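Local coordinates for putative D-lactate dehydrogenase (Chlamydomonas reinhardtii, PDB 4ZGS), which acts as the pyruvate reductase of the algal chloroplast, an NAD-binding member of the D-isomer specific 2-hydroxyacid dehydrogenase family that probably interconverts pyruvate and D-lactate, at residues E175-K179 against I200-V204; K179-G185 against S232-H238; A73-Y79 against E97-V103; R36-T42 against D60-P66. All blocks are in the same frame, centred on the assembly; numbering follows the deposited sequence.

Interaction 1: residues E175-K179 against I200-V204; sequences EMRHK and IGCKV
Lys-203 N donates to Lys-179 O at 2.9 Å, with 150° at the hydrogen and the donor tilted 28° from the carbonyl plane, and this bond joins a type I turn, Met-176 to Lys-179, to the chain emerging from helix 188-200. The turn is closed within its own segment by Lys-179 N on Met-176 O at 3.1 Å. Facing it, Gly-201 ends the helix in a Schellman motif; a CB at its positive phi would collide with the carbonyl oxygen of the residue before and would also press on Arg-177 CG.

Among the side chains, Met-176 carries the apolar part. Its chain is extended from CB to SD and bent beyond it; SD reaches Ile-200 CG2 at 4.1 Å, while CG lies 4.0 Å from Cys-202 SG. That sulfur stands anti to its own carbonyl carbon (chi1 -58°), which swings it to the Met-176 side. Lys-203, extended beyond CG, runs its methylenes CG to CE along His-178 O, with CE 3.6 Å from that oxygen. Arg-177 CG sits 3.4 Å above one face of the His-178 ring, offset toward the rim, and the Arg-177 guanidinium goes on to a salt bridge with Glu-137 of the second subunit. Phe-148 of helix 136-151 covers both Met-176 and Ile-200. The arrangement marks where two neighbouring strands of a Rossmann beta-alpha-beta unit, 180-184 and 203-207, enter the sheet.

Interaction 2: residues K179-G185 against S232-H238; sequences KVVGVVG and SDIVTLH
Val-180 O takes two amides, Asp-233 N at 2.8 Å and Ile-234 N at 3.2 Å, where strands 180-184 and 234-237 of the Rossmann sheet begin to pair in parallel, their axes 17° apart. The ladder continues with Gly-182 N on Ile-234 O, Thr-236 N on Gly-182 O at 3.0 Å and Val-184 N on Thr-236 O.

Asp-233 holds CG beside its own backbone N (chi1 -63°) and turns the anti side of OD2 to Val-180 N at 2.9 Å, while OD1 forms a salt bridge with Lys-258. An alanine here would remove both carboxylate bonds and is likely to leave the Val-180 amide and the Lys-258 amine without these mates. Ser-232 OG, bonded to Leu-228 O, lies close to Gly-182, where a CB would come within 2.8 Å of it.

Of the apolar pairs, Val-181 lies alongside Ile-234 on one face and Val-184 alongside Leu-237 on the other; the Thr-236 methyl CG2 lies alongside Val-183 CG2. Toward the NAD pocket Gly-185, about 4 Å from the bound cofactor at nearest atoms, is consistent with the first glycine of a GxGxxG turn. There His-238 N bonds Val-184 O, and Val-183 CG1 lies 4.2 Å from His-238 CD2.

Interaction 3: residues A73-Y79 against E97-V103; sequences AQLARGY and ELAKAGV
Gly-78 N donates to Ala-101 O at 3.0 Å, nearly straight at 168° though tilted 21° from the carbonyl plane, and ties a type II turn, Ala-76 to Tyr-79, to the last turn of helix 92-101. Both chains bend at a glycine of positive phi: Gly-78 inside the turn, and Gly-102 in the Schellman motif that ends the helix.

Beside this bond the packing rests on small groups. Leu-98 CD2 rests against two methyls, 3.6 Å from Ala-76 CB and 3.8 Å from Ala-73 CB. The Ala-101 methyl comes up against the backbone of the turn, 3.5 Å from Ala-76 O, an oxygen that also receives Tyr-79 N in closing that turn. Val-103 keeps CG1 anti to its carbonyl carbon (chi1 -45°), which aims this branch at the turn and brings it 3.9 Å from Ala-76 CB. The Tyr-79 ring leads away, to a cation-pi contact with Arg-36, and Ile-38 of strand 36-39 touches Ala-76 from the sheet.

The loop that feeds strand 81-84 is thus laid against the helix that follows that strand. With Arg-77 pointing away and only the Ala-101 methyl at this point, the Arg-77 and Ala-101 CA atoms come to 4.1 Å. One hydrogen bond between the segments ties the turn to the helix end; the rest is mainly apolar contact.

Interaction 4: residues R36-T42 against D60-P66; sequences RCICYST and DTYFVEP
Ile-38 and Tyr-62 stand side by side, pointing the same way from paired parallel strands, with Ile-38 CD1 3.7 Å from Tyr-62 CD2. Val-64 completes this face: its CG1 sits 3.5 Å above the plane of the Tyr-62 ring, offset toward the rim, and also meets Ile-38 CD1. Farther along the same face Arg-36 and Asp-60 form a long salt bridge, NH1 to OD2 3.4 Å; the carboxylate oxygen lies at the guanidinium edge, but the two planes are turned 68° apart.

On the reverse face Phe-63 is the central group. With CG anti to its carbonyl carbon (chi1 -70°), the CD1 side of its ring is turned to both Cys-39 and Thr-42. Thr-42 OG1 comes to the ring edge, in plane, 3.5 Å from Phe-63 CD1, and Cys-39 SG is 4.8 Å from the Phe-63 centroid, 47° off the normal. Ala-51 of helix 44-57 packs on the ring as well. Exchanging this phenylalanine for alanine would probably open a gap between Cys-39, Thr-42 and that helix.

The backbone ladder fixes the register, with Tyr-62 N on Cys-37 O and Cys-39 N on Tyr-62 O, both 2.7 Å. Past the strands, Thr-42 N holds Val-64 O at 3.0 Å. In this beta-alpha-beta unit backbone hydrogen bonds pair the strands; Phe-63 and Cys-39 pack under helix 44-57, while the other face carries Ile-38, Tyr-62 and the Arg-36/Asp-60 pair, with Tyr-62 meeting Tyr-62 of the third subunit.

The four contacts fall into two pairs, one at each of two parallel sheets. Along the chain interaction 4 comes first, then interaction 3; interactions 1 and 2 follow with their segments alternating. Interaction 4 lies in the five-stranded sheet and interaction 3 flanks it; their centres are 12 Å apart, and they touch where Tyr-79 and Ala-76 meet Arg-36 and Tyr-40. Interactions 1 and 2, centred 11 Å apart, share Lys-179 and the six-stranded Rossmann sheet, with strand 180-184 between 203-207 and 234-237. Between the pairs the centres are 41 to 54 Å apart, on opposite sides of the chain's centre, consistent with the two-domain build of this dehydrogenase family; of the four, interaction 2 reaches the NAD pocket.

Interaction 1: residues E175-K179 against I200-V204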
loop_
_atom_site.group_PDB
_atom_site.type_symbol
_atom_site.label_atom_id
_atom_site.label_comp_id
_atom_site.label_asym_id
_atom_site.label_seq_id
_atom_site.Cartn_x
_atom_site.Cartn_y
_atom_site.Cartn_z
ATOM N N GLU A 175 -23.135 9.417 -8.894
ATOM C CA GLU A 175 -23.453 10.840 -8.677
ATOM C C GLU A 175 -24.148 11.135 -7.357
ATOM O O GLU A 175 -25.058 10.416 -6.945
ATOM C CB GLU A 175 -24.345 11.373 -9.792
ATOM C CG GLU A 175 -23.607 11.875 -11.001
ATOM C CD GLU A 175 -24.538 12.467 -12.059
ATOM O OE1 GLU A 175 -25.770 12.595 -11.794
ATOM O OE2 GLU A 175 -24.025 12.779 -13.166
ATOM N N MET A 176 -23.760 12.232 -6.722
ATOM C CA MET A 176 -24.431 12.625 -5.490
ATOM C C MET A 176 -25.619 13.575 -5.662
ATOM O O MET A 176 -26.478 13.642 -4.775
ATOM C CB MET A 176 -23.400 13.242 -4.561
ATOM C CG MET A 176 -23.442 12.757 -3.126
ATOM S SD MET A 176 -22.067 13.603 -2.398
ATOM C CE MET A 176 -20.887 13.145 -3.657
ATOM N N ARG A 177 -25.724 14.232 -6.819
ATOM C CA ARG A 177 -26.608 15.386 -6.933
ATOM C C ARG A 177 -28.032 15.180 -6.449
ATOM O O ARG A 177 -28.534 15.993 -5.688
ATOM C CB ARG A 177 -26.710 15.935 -8.358
ATOM C CG ARG A 177 -27.613 17.180 -8.327
ATOM C CD ARG A 177 -27.505 18.130 -9.515
ATOM N NE ARG A 177 -28.296 19.334 -9.258
ATOM C CZ ARG A 177 -28.382 20.388 -10.064
ATOM N NH1 ARG A 177 -27.716 20.415 -11.214
ATOM N NH2 ARG A 177 -29.127 21.426 -9.694
ATOM N N HIS A 178 -28.744 14.180 -6.913
ATOM C CA HIS A 178 -30.127 14.142 -6.443
ATOM C C HIS A 178 -30.418 13.111 -5.347
ATOM O O HIS A 178 -31.568 12.840 -5.042
ATOM C CB HIS A 178 -31.058 14.028 -7.646
ATOM C CG HIS A 178 -31.042 15.260 -8.497
ATOM N ND1 HIS A 178 -30.314 15.356 -9.663
ATOM C CD2 HIS A 178 -31.632 16.463 -8.326
ATOM C CE1 HIS A 178 -30.474 16.557 -10.186
ATOM N NE2 HIS A 178 -31.268 17.250 -9.392
ATOM N N LYS A 179 -29.372 12.510 -4.789
ATOM C CA LYS A 179 -29.522 11.473 -3.767
ATOM C C LYS A 179 -30.203 11.928 -2.467
ATOM O O LYS A 179 -30.065 13.078 -2.047
ATOM C CB LYS A 179 -28.147 10.900 -3.432
ATOM C CG LYS A 179 -27.424 10.341 -4.638
ATOM C CD LYS A 179 -28.286 9.269 -5.288
ATOM C CE LYS A 179 -27.791 8.910 -6.685
ATOM N NZ LYS A 179 -26.542 8.088 -6.630
ATOM N N ILE A 200 -24.588 20.635 -1.788
ATOM C CA ILE A 200 -24.077 19.791 -2.883
ATOM C C ILE A 200 -25.210 19.490 -3.847
ATOM O O ILE A 200 -24.995 19.225 -5.022
ATOM C CB ILE A 200 -23.418 18.498 -2.335
ATOM C CG1 ILE A 200 -22.102 18.879 -1.661
ATOM C CG2 ILE A 200 -23.193 17.411 -3.437
ATOM C CD1 ILE A 200 -21.566 17.818 -0.758
ATOM N N GLY A 201 -26.428 19.653 -3.362
ATOM C CA GLY A 201 -27.590 19.386 -4.170
ATOM C C GLY A 201 -28.395 18.176 -3.758
ATOM O O GLY A 201 -29.398 17.881 -4.383
ATOM N N CYS A 202 -28.017 17.513 -2.676
ATOM C CA CYS A 202 -28.761 16.343 -2.229
ATOM C C CYS A 202 -30.138 16.711 -1.696
ATOM O O CYS A 202 -30.378 17.844 -1.278
ATOM C CB CYS A 202 -27.973 15.592 -1.138
ATOM S SG CYS A 202 -26.306 15.050 -1.652
ATOM N N LYS A 203 -31.035 15.733 -1.665
ATOM C CA LYS A 203 -32.306 15.933 -0.985
ATOM C C LYS A 203 -32.063 15.485 0.441
ATOM O O LYS A 203 -31.967 14.292 0.722
ATOM C CB LYS A 203 -33.425 15.110 -1.613
ATOM C CG LYS A 203 -33.614 15.344 -3.108
ATOM C CD LYS A 203 -34.594 14.345 -3.668
ATOM C CE LYS A 203 -34.745 14.483 -5.163
ATOM N NZ LYS A 203 -35.700 13.462 -5.713
ATOM N N VAL A 204 -32.000 16.441 1.354
ATOM C CA VAL A 204 -31.591 16.130 2.697
ATOM C C VAL A 204 -32.803 15.981 3.593
ATOM O O VAL A 204 -33.751 16.744 3.515
ATOM C CB VAL A 204 -30.653 17.197 3.240
ATOM C CG1 VAL A 204 -30.121 16.793 4.617
ATOM C CG2 VAL A 204 -29.511 17.414 2.265
#

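Interaction 2: residues K179-G185 against S232-H238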
loop_
_atom_site.group_PDB
_atom_site.type_symbol
_atom_site.label_atom_id
_atom_site.label_comp_id
_atom_site.label_asym_id
_atom_site.label_seq_id
_atom_site.Cartn_x
_atom_site.Cartn_y
_atom_site.Cartn_z
ATOM N N LYS A 179 -29.372 12.510 -4.789
ATOM C CA LYS A 179 -29.522 11.473 -3.767
ATOM C C LYS A 179 -30.203 11.928 -2.467
ATOM O O LYS A 179 -30.065 13.078 -2.047
ATOM C CB LYS A 179 -28.147 10.900 -3.432
ATOM C CG LYS A 179 -27.424 10.341 -4.638
ATOM C CD LYS A 179 -28.286 9.269 -5.288
ATOM C CE LYS A 179 -27.791 8.910 -6.685
ATOM N NZ LYS A 179 -26.542 8.088 -6.630
ATOM N N VAL A 180 -30.936 11.007 -1.845
ATOM C CA VAL A 180 -31.570 11.234 -0.557
ATOM C C VAL A 180 -30.597 10.939 0.588
ATOM O O VAL A 180 -30.054 9.838 0.687
ATOM C CB VAL A 180 -32.777 10.350 -0.361
ATOM C CG1 VAL A 180 -33.367 10.575 1.026
ATOM C CG2 VAL A 180 -33.794 10.605 -1.440
ATOM N N VAL A 181 -30.411 11.935 1.448
ATOM C CA VAL A 181 -29.485 11.935 2.565
ATOM C C VAL A 181 -30.173 12.150 3.907
ATOM O O VAL A 181 -30.749 13.211 4.127
ATOM C CB VAL A 181 -28.488 13.046 2.390
ATOM C CG1 VAL A 181 -27.638 13.241 3.672
ATOM C CG2 VAL A 181 -27.688 12.802 1.135
ATOM N N GLY A 182 -30.198 11.122 4.754
ATOM C CA GLY A 182 -30.586 11.267 6.147
ATOM C C GLY A 182 -29.492 11.808 7.042
ATOM O O GLY A 182 -28.447 11.184 7.180
ATOM N N VAL A 183 -29.743 12.922 7.717
ATOM C CA VAL A 183 -28.837 13.367 8.774
ATOM C C VAL A 183 -29.454 13.025 10.093
ATOM O O VAL A 183 -30.576 13.460 10.371
ATOM C CB VAL A 183 -28.552 14.849 8.738
ATOM C CG1 VAL A 183 -27.713 15.226 9.914
ATOM C CG2 VAL A 183 -27.857 15.222 7.446
ATOM N N VAL A 184 -28.763 12.185 10.862
ATOM C CA VAL A 184 -29.243 11.765 12.179
ATOM C C VAL A 184 -28.508 12.531 13.296
ATOM O O VAL A 184 -27.333 12.292 13.606
ATOM C CB VAL A 184 -29.090 10.244 12.391
ATOM C CG1 VAL A 184 -29.641 9.867 13.739
ATOM C CG2 VAL A 184 -29.820 9.469 11.313
ATOM N N GLY A 185 -29.260 13.449 13.885
ATOM C CA GLY A 185 -28.832 14.412 14.882
ATOM C C GLY A 185 -28.448 15.698 14.158
ATOM O O GLY A 185 -27.620 15.709 13.206
ATOM N N SER A 232 -33.290 6.565 2.779
ATOM C CA SER A 232 -31.988 7.187 2.528
ATOM C C SER A 232 -31.003 6.366 1.699
ATOM O O SER A 232 -30.812 5.171 1.927
ATOM C CB SER A 232 -31.355 7.575 3.863
ATOM O OG SER A 232 -32.224 8.455 4.572
ATOM N N ASP A 233 -30.359 7.038 0.748
ATOM C CA ASP A 233 -29.244 6.473 -0.002
ATOM C C ASP A 233 -28.010 6.558 0.854
ATOM O O ASP A 233 -27.078 5.741 0.763
ATOM C CB ASP A 233 -29.008 7.235 -1.305
ATOM C CG ASP A 233 -30.195 7.165 -2.267
ATOM O OD1 ASP A 233 -30.631 6.034 -2.609
ATOM O OD2 ASP A 233 -30.664 8.246 -2.707
ATOM N N ILE A 234 -28.026 7.609 1.666
ATOM C CA ILE A 234 -26.948 7.969 2.560
ATOM C C ILE A 234 -27.474 8.373 3.925
ATOM O O ILE A 234 -28.388 9.214 4.032
ATOM C CB ILE A 234 -26.136 9.137 2.017
ATOM C CG1 ILE A 234 -25.676 8.850 0.592
ATOM C CG2 ILE A 234 -24.971 9.397 2.921
ATOM C CD1 ILE A 234 -25.022 10.042 -0.069
ATOM N N VAL A 235 -26.897 7.758 4.947
ATOM C CA VAL A 235 -27.167 8.069 6.334
ATOM C C VAL A 235 -25.881 8.487 7.021
ATOM O O VAL A 235 -24.867 7.781 6.935
ATOM C CB VAL A 235 -27.771 6.887 7.065
ATOM C CG1 VAL A 235 -27.892 7.190 8.530
ATOM C CG2 VAL A 235 -29.139 6.572 6.481
ATOM N N THR A 236 -25.907 9.642 7.680
ATOM C CA THR A 236 -24.734 10.128 8.396
ATOM C C THR A 236 -25.067 10.416 9.850
ATOM O O THR A 236 -25.963 11.201 10.144
ATOM C CB THR A 236 -24.147 11.376 7.733
ATOM O OG1 THR A 236 -23.093 11.878 8.557
ATOM C CG2 THR A 236 -25.209 12.480 7.618
ATOM N N LEU A 237 -24.360 9.760 10.764
ATOM C CA LEU A 237 -24.704 9.840 12.172
ATOM C C LEU A 237 -23.994 10.999 12.829
ATOM O O LEU A 237 -22.771 11.085 12.755
ATOM C CB LEU A 237 -24.341 8.541 12.884
ATOM C CG LEU A 237 -24.830 7.255 12.236
ATOM C CD1 LEU A 237 -24.449 6.018 13.096
ATOM C CD2 LEU A 237 -26.334 7.355 12.009
ATOM N N HIS A 238 -24.748 11.976 13.324
ATOM C CA HIS A 238 -24.157 13.011 14.175
ATOM C C HIS A 238 -24.657 13.135 15.625
ATOM O O HIS A 238 -24.216 14.022 16.354
ATOM C CB HIS A 238 -24.249 14.316 13.421
ATOM C CG HIS A 238 -23.508 14.264 12.127
ATOM N ND1 HIS A 238 -22.149 14.477 12.038
ATOM C CD2 HIS A 238 -23.907 13.880 10.887
ATOM C CE1 HIS A 238 -21.760 14.309 10.786
ATOM N NE2 HIS A 238 -22.807 13.942 10.064
#

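Interaction 3: residues A73-Y79 against E97-V103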
loop_
_atom_site.group_PDB
_atom_site.type_symbol
_atom_site.label_atom_id
_atom_site.label_comp_id
_atom_site.label_asym_id
_atom_site.label_seq_id
_atom_site.Cartn_x
_atom_site.Cartn_y
_atom_site.Cartn_z
ATOM N N ALA A 73 4.397 10.745 35.282
ATOM C CA ALA A 73 3.770 11.815 36.032
ATOM C C ALA A 73 4.838 12.468 36.884
ATOM O O ALA A 73 4.799 13.649 37.187
ATOM C CB ALA A 73 2.652 11.276 36.898
ATOM N N GLN A 74 5.827 11.669 37.222
ATOM C CA GLN A 74 6.947 12.110 38.013
ATOM C C GLN A 74 7.758 13.143 37.249
ATOM O O GLN A 74 8.638 13.809 37.811
ATOM C CB GLN A 74 7.773 10.887 38.389
ATOM C CG GLN A 74 6.899 9.886 39.150
ATOM C CD GLN A 74 7.555 8.538 39.365
ATOM O OE1 GLN A 74 8.424 8.122 38.596
ATOM N NE2 GLN A 74 7.136 7.840 40.415
ATOM N N LEU A 75 7.433 13.274 35.968
ATOM C CA LEU A 75 8.037 14.276 35.097
ATOM C C LEU A 75 7.487 15.681 35.363
ATOM O O LEU A 75 8.104 16.677 34.986
ATOM C CB LEU A 75 7.794 13.920 33.619
ATOM C CG LEU A 75 8.618 12.816 32.940
ATOM C CD1 LEU A 75 8.012 12.468 31.557
ATOM C CD2 LEU A 75 10.115 13.149 32.844
ATOM N N ALA A 76 6.339 15.740 36.037
ATOM C CA ALA A 76 5.573 16.971 36.206
ATOM C C ALA A 76 5.972 17.701 37.470
ATOM O O ALA A 76 5.323 18.672 37.864
ATOM C CB ALA A 76 4.081 16.678 36.214
ATOM N N ARG A 77 7.032 17.211 38.104
ATOM C CA ARG A 77 7.537 17.762 39.357
ATOM C C ARG A 77 7.909 19.241 39.203
ATOM O O ARG A 77 8.754 19.605 38.376
ATOM C CB ARG A 77 8.765 16.983 39.795
ATOM C CG ARG A 77 9.284 17.285 41.161
ATOM C CD ARG A 77 10.641 16.631 41.240
ATOM N NE ARG A 77 10.595 15.198 40.958
ATOM C CZ ARG A 77 11.677 14.430 40.863
ATOM N NH1 ARG A 77 12.882 14.966 41.025
ATOM N NH2 ARG A 77 11.560 13.137 40.590
ATOM N N GLY A 78 7.297 20.097 40.010
ATOM C CA GLY A 78 7.608 21.508 39.939
ATOM C C GLY A 78 6.638 22.257 39.048
ATOM O O GLY A 78 6.538 23.469 39.124
ATOM N N TYR A 79 5.948 21.541 38.170
ATOM C CA TYR A 79 5.042 22.188 37.230
ATOM C C TYR A 79 3.638 22.496 37.759
ATOM O O TYR A 79 3.109 21.828 38.649
ATOM C CB TYR A 79 4.951 21.374 35.945
ATOM C CG TYR A 79 6.230 21.445 35.153
ATOM C CD1 TYR A 79 6.382 22.378 34.135
ATOM C CD2 TYR A 79 7.300 20.615 35.441
ATOM C CE1 TYR A 79 7.555 22.463 33.414
ATOM C CE2 TYR A 79 8.468 20.689 34.712
ATOM C CZ TYR A 79 8.586 21.611 33.706
ATOM O OH TYR A 79 9.747 21.691 32.991
ATOM N N GLU A 97 -0.006 11.194 41.844
ATOM C CA GLU A 97 1.378 11.597 41.669
ATOM C C GLU A 97 1.527 12.985 41.077
ATOM O O GLU A 97 2.458 13.710 41.428
ATOM C CB GLU A 97 2.098 10.578 40.773
ATOM C CG GLU A 97 2.199 9.218 41.421
ATOM C CD GLU A 97 2.802 9.319 42.786
ATOM O OE1 GLU A 97 3.821 10.022 42.907
ATOM O OE2 GLU A 97 2.240 8.740 43.742
ATOM N N LEU A 98 0.534 13.407 40.302
ATOM C CA LEU A 98 0.525 14.767 39.783
ATOM C C LEU A 98 0.267 15.767 40.882
ATOM O O LEU A 98 0.842 16.852 40.873
ATOM C CB LEU A 98 -0.521 14.947 38.677
ATOM C CG LEU A 98 -0.212 14.278 37.343
ATOM C CD1 LEU A 98 -1.317 14.532 36.304
ATOM C CD2 LEU A 98 1.134 14.777 36.853
ATOM N N ALA A 99 -0.578 15.399 41.836
ATOM C CA ALA A 99 -0.860 16.289 42.946
ATOM C C ALA A 99 0.412 16.610 43.729
ATOM O O ALA A 99 0.710 17.779 43.986
ATOM C CB ALA A 99 -1.914 15.674 43.874
ATOM N N LYS A 100 1.187 15.577 44.040
ATOM C CA LYS A 100 2.404 15.726 44.834
ATOM C C LYS A 100 3.534 16.354 44.039
ATOM O O LYS A 100 4.477 16.904 44.611
ATOM C CB LYS A 100 2.837 14.368 45.367
ATOM C CG LYS A 100 1.662 13.443 45.581
ATOM C CD LYS A 100 0.696 14.004 46.619
ATOM C CE LYS A 100 1.202 13.801 48.035
ATOM N NZ LYS A 100 0.160 14.185 49.023
ATOM N N ALA A 101 3.427 16.276 42.717
ATOM C CA ALA A 101 4.343 16.992 41.847
ATOM C C ALA A 101 4.101 18.494 41.967
ATOM O O ALA A 101 5.003 19.298 41.738
ATOM C CB ALA A 101 4.178 16.526 40.390
ATOM N N GLY A 102 2.893 18.869 42.381
ATOM C CA GLY A 102 2.580 20.274 42.518
ATOM C C GLY A 102 1.589 20.850 41.529
ATOM O O GLY A 102 1.222 22.015 41.661
ATOM N N VAL A 103 1.174 20.077 40.525
ATOM C CA VAL A 103 0.229 20.587 39.528
ATOM C C VAL A 103 -1.193 20.732 40.112
ATOM O O VAL A 103 -1.753 19.773 40.665
ATOM C CB VAL A 103 0.169 19.679 38.247
ATOM C CG1 VAL A 103 1.571 19.285 37.764
ATOM C CG2 VAL A 103 -0.669 18.436 38.478
#

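Interaction 4: residues R36-T42 against D60-P66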
loop_
_atom_site.group_PDB
_atom_site.type_symbol
_atom_site.label_atom_id
_atom_site.label_comp_id
_atom_site.label_asym_id
_atom_site.label_seq_id
_atom_site.Cartn_x
_atom_site.Cartn_y
_atom_site.Cartn_z
ATOM N N ARG A 36 4.330 27.443 34.884
ATOM C CA ARG A 36 5.130 26.308 34.414
ATOM C C ARG A 36 4.195 25.202 33.944
ATOM O O ARG A 36 3.460 24.615 34.749
ATOM C CB ARG A 36 6.056 25.775 35.505
ATOM C CG ARG A 36 7.286 26.623 35.796
ATOM C CD ARG A 36 8.073 26.030 36.947
ATOM N NE ARG A 36 8.628 24.708 36.627
ATOM C CZ ARG A 36 9.761 24.482 35.968
ATOM N NH1 ARG A 36 10.493 25.481 35.504
ATOM N NH2 ARG A 36 10.154 23.236 35.754
ATOM N N CYS A 37 4.266 24.903 32.645
ATOM C CA CYS A 37 3.357 23.973 31.992
ATOM C C CYS A 37 4.057 22.725 31.433
ATOM O O CYS A 37 5.051 22.827 30.708
ATOM C CB CYS A 37 2.642 24.676 30.862
ATOM S SG CYS A 37 1.638 26.085 31.286
ATOM N N ILE A 38 3.542 21.547 31.766
ATOM C CA ILE A 38 4.028 20.337 31.131
ATOM C C ILE A 38 2.947 19.751 30.203
ATOM O O ILE A 38 1.790 19.685 30.601
ATOM C CB ILE A 38 4.503 19.292 32.209
ATOM C CG1 ILE A 38 5.031 18.001 31.549
ATOM C CG2 ILE A 38 3.395 18.965 33.198
ATOM C CD1 ILE A 38 5.868 17.108 32.502
ATOM N N CYS A 39 3.317 19.351 28.978
ATOM C CA CYS A 39 2.360 18.717 28.033
ATOM C C CYS A 39 2.731 17.277 27.682
ATOM O O CYS A 39 3.806 17.001 27.137
ATOM C CB CYS A 39 2.232 19.506 26.720
ATOM S SG CYS A 39 1.403 21.109 26.931
ATOM N N TYR A 40 1.830 16.366 28.020
ATOM C CA TYR A 40 1.993 14.968 27.694
ATOM C C TYR A 40 1.549 14.574 26.279
ATOM O O TYR A 40 0.728 15.243 25.651
ATOM C CB TYR A 40 1.274 14.156 28.757
ATOM C CG TYR A 40 1.998 14.277 30.074
ATOM C CD1 TYR A 40 1.723 15.320 30.938
ATOM C CD2 TYR A 40 2.979 13.371 30.435
ATOM C CE1 TYR A 40 2.399 15.454 32.154
ATOM C CE2 TYR A 40 3.655 13.484 31.642
ATOM C CZ TYR A 40 3.365 14.535 32.507
ATOM O OH TYR A 40 4.029 14.669 33.723
ATOM N N SER A 41 2.105 13.485 25.769
ATOM C CA SER A 41 1.758 13.031 24.413
ATOM C C SER A 41 2.066 14.079 23.345
ATOM O O SER A 41 1.236 14.327 22.476
ATOM C CB SER A 41 0.274 12.649 24.314
ATOM O OG SER A 41 -0.039 11.618 25.230
ATOM N N THR A 42 3.270 14.650 23.360
ATOM C CA THR A 42 3.558 15.650 22.351
ATOM C C THR A 42 4.116 14.921 21.161
ATOM O O THR A 42 5.322 14.681 21.068
ATOM C CB THR A 42 4.602 16.690 22.840
ATOM O OG1 THR A 42 4.166 17.294 24.064
ATOM C CG2 THR A 42 4.826 17.765 21.804
ATOM N N ASP A 60 8.295 29.001 30.670
ATOM C CA ASP A 60 8.812 27.640 30.821
ATOM C C ASP A 60 7.699 26.689 30.475
ATOM O O ASP A 60 6.668 26.656 31.150
ATOM C CB ASP A 60 9.293 27.336 32.243
ATOM C CG ASP A 60 10.508 28.151 32.648
ATOM O OD1 ASP A 60 11.315 28.486 31.752
ATOM O OD2 ASP A 60 10.656 28.457 33.859
ATOM N N THR A 61 7.886 25.945 29.394
ATOM C CA THR A 61 6.914 24.956 28.977
ATOM C C THR A 61 7.646 23.675 28.582
ATOM O O THR A 61 8.533 23.693 27.730
ATOM C CB THR A 61 6.017 25.486 27.832
ATOM O OG1 THR A 61 6.813 26.244 26.916
ATOM C CG2 THR A 61 4.941 26.416 28.394
ATOM N N TYR A 62 7.297 22.584 29.261
ATOM C CA TYR A 62 7.924 21.275 29.085
ATOM C C TYR A 62 7.087 20.359 28.169
ATOM O O TYR A 62 5.923 20.039 28.467
ATOM C CB TYR A 62 8.110 20.618 30.446
ATOM C CG TYR A 62 8.961 19.358 30.443
ATOM C CD1 TYR A 62 9.548 18.878 29.277
ATOM C CD2 TYR A 62 9.134 18.625 31.616
ATOM C CE1 TYR A 62 10.304 17.720 29.297
ATOM C CE2 TYR A 62 9.865 17.487 31.644
ATOM C CZ TYR A 62 10.458 17.029 30.489
ATOM O OH TYR A 62 11.201 15.865 30.555
ATOM N N PHE A 63 7.655 19.956 27.038
ATOM C CA PHE A 63 6.922 19.052 26.138
ATOM C C PHE A 63 7.458 17.614 26.201
ATOM O O PHE A 63 8.583 17.346 25.777
ATOM C CB PHE A 63 6.969 19.594 24.706
ATOM C CG PHE A 63 6.148 20.850 24.497
ATOM C CD1 PHE A 63 4.776 20.765 24.266
ATOM C CD2 PHE A 63 6.733 22.116 24.604
ATOM C CE1 PHE A 63 4.005 21.934 24.084
ATOM C CE2 PHE A 63 5.968 23.288 24.450
ATOM C CZ PHE A 63 4.605 23.196 24.192
ATOM N N VAL A 64 6.665 16.706 26.778
ATOM C CA VAL A 64 7.035 15.291 26.892
ATOM C C VAL A 64 6.346 14.441 25.814
ATOM O O VAL A 64 5.118 14.494 25.657
ATOM C CB VAL A 64 6.731 14.717 28.313
ATOM C CG1 VAL A 64 7.345 15.596 29.407
ATOM C CG2 VAL A 64 5.239 14.523 28.533
ATOM N N GLU A 65 7.135 13.690 25.042
ATOM C CA GLU A 65 6.547 12.919 23.951
ATOM C C GLU A 65 5.701 11.725 24.392
ATOM O O GLU A 65 4.570 11.596 23.941
ATOM C CB GLU A 65 7.621 12.493 22.958
ATOM C CG GLU A 65 8.498 13.666 22.537
ATOM C CD GLU A 65 9.457 13.333 21.401
ATOM O OE1 GLU A 65 9.614 12.137 21.061
ATOM O OE2 GLU A 65 10.040 14.279 20.828
ATOM N N PRO A 66 6.201 10.881 25.309
ATOM C CA PRO A 66 5.309 9.786 25.710
ATOM C C PRO A 66 4.037 10.280 26.412
ATOM O O PRO A 66 3.995 11.400 26.893
ATOM C CB PRO A 66 6.175 8.950 26.671
ATOM C CG PRO A 66 7.255 9.867 27.139
ATOM C CD PRO A 66 7.524 10.772 25.949
#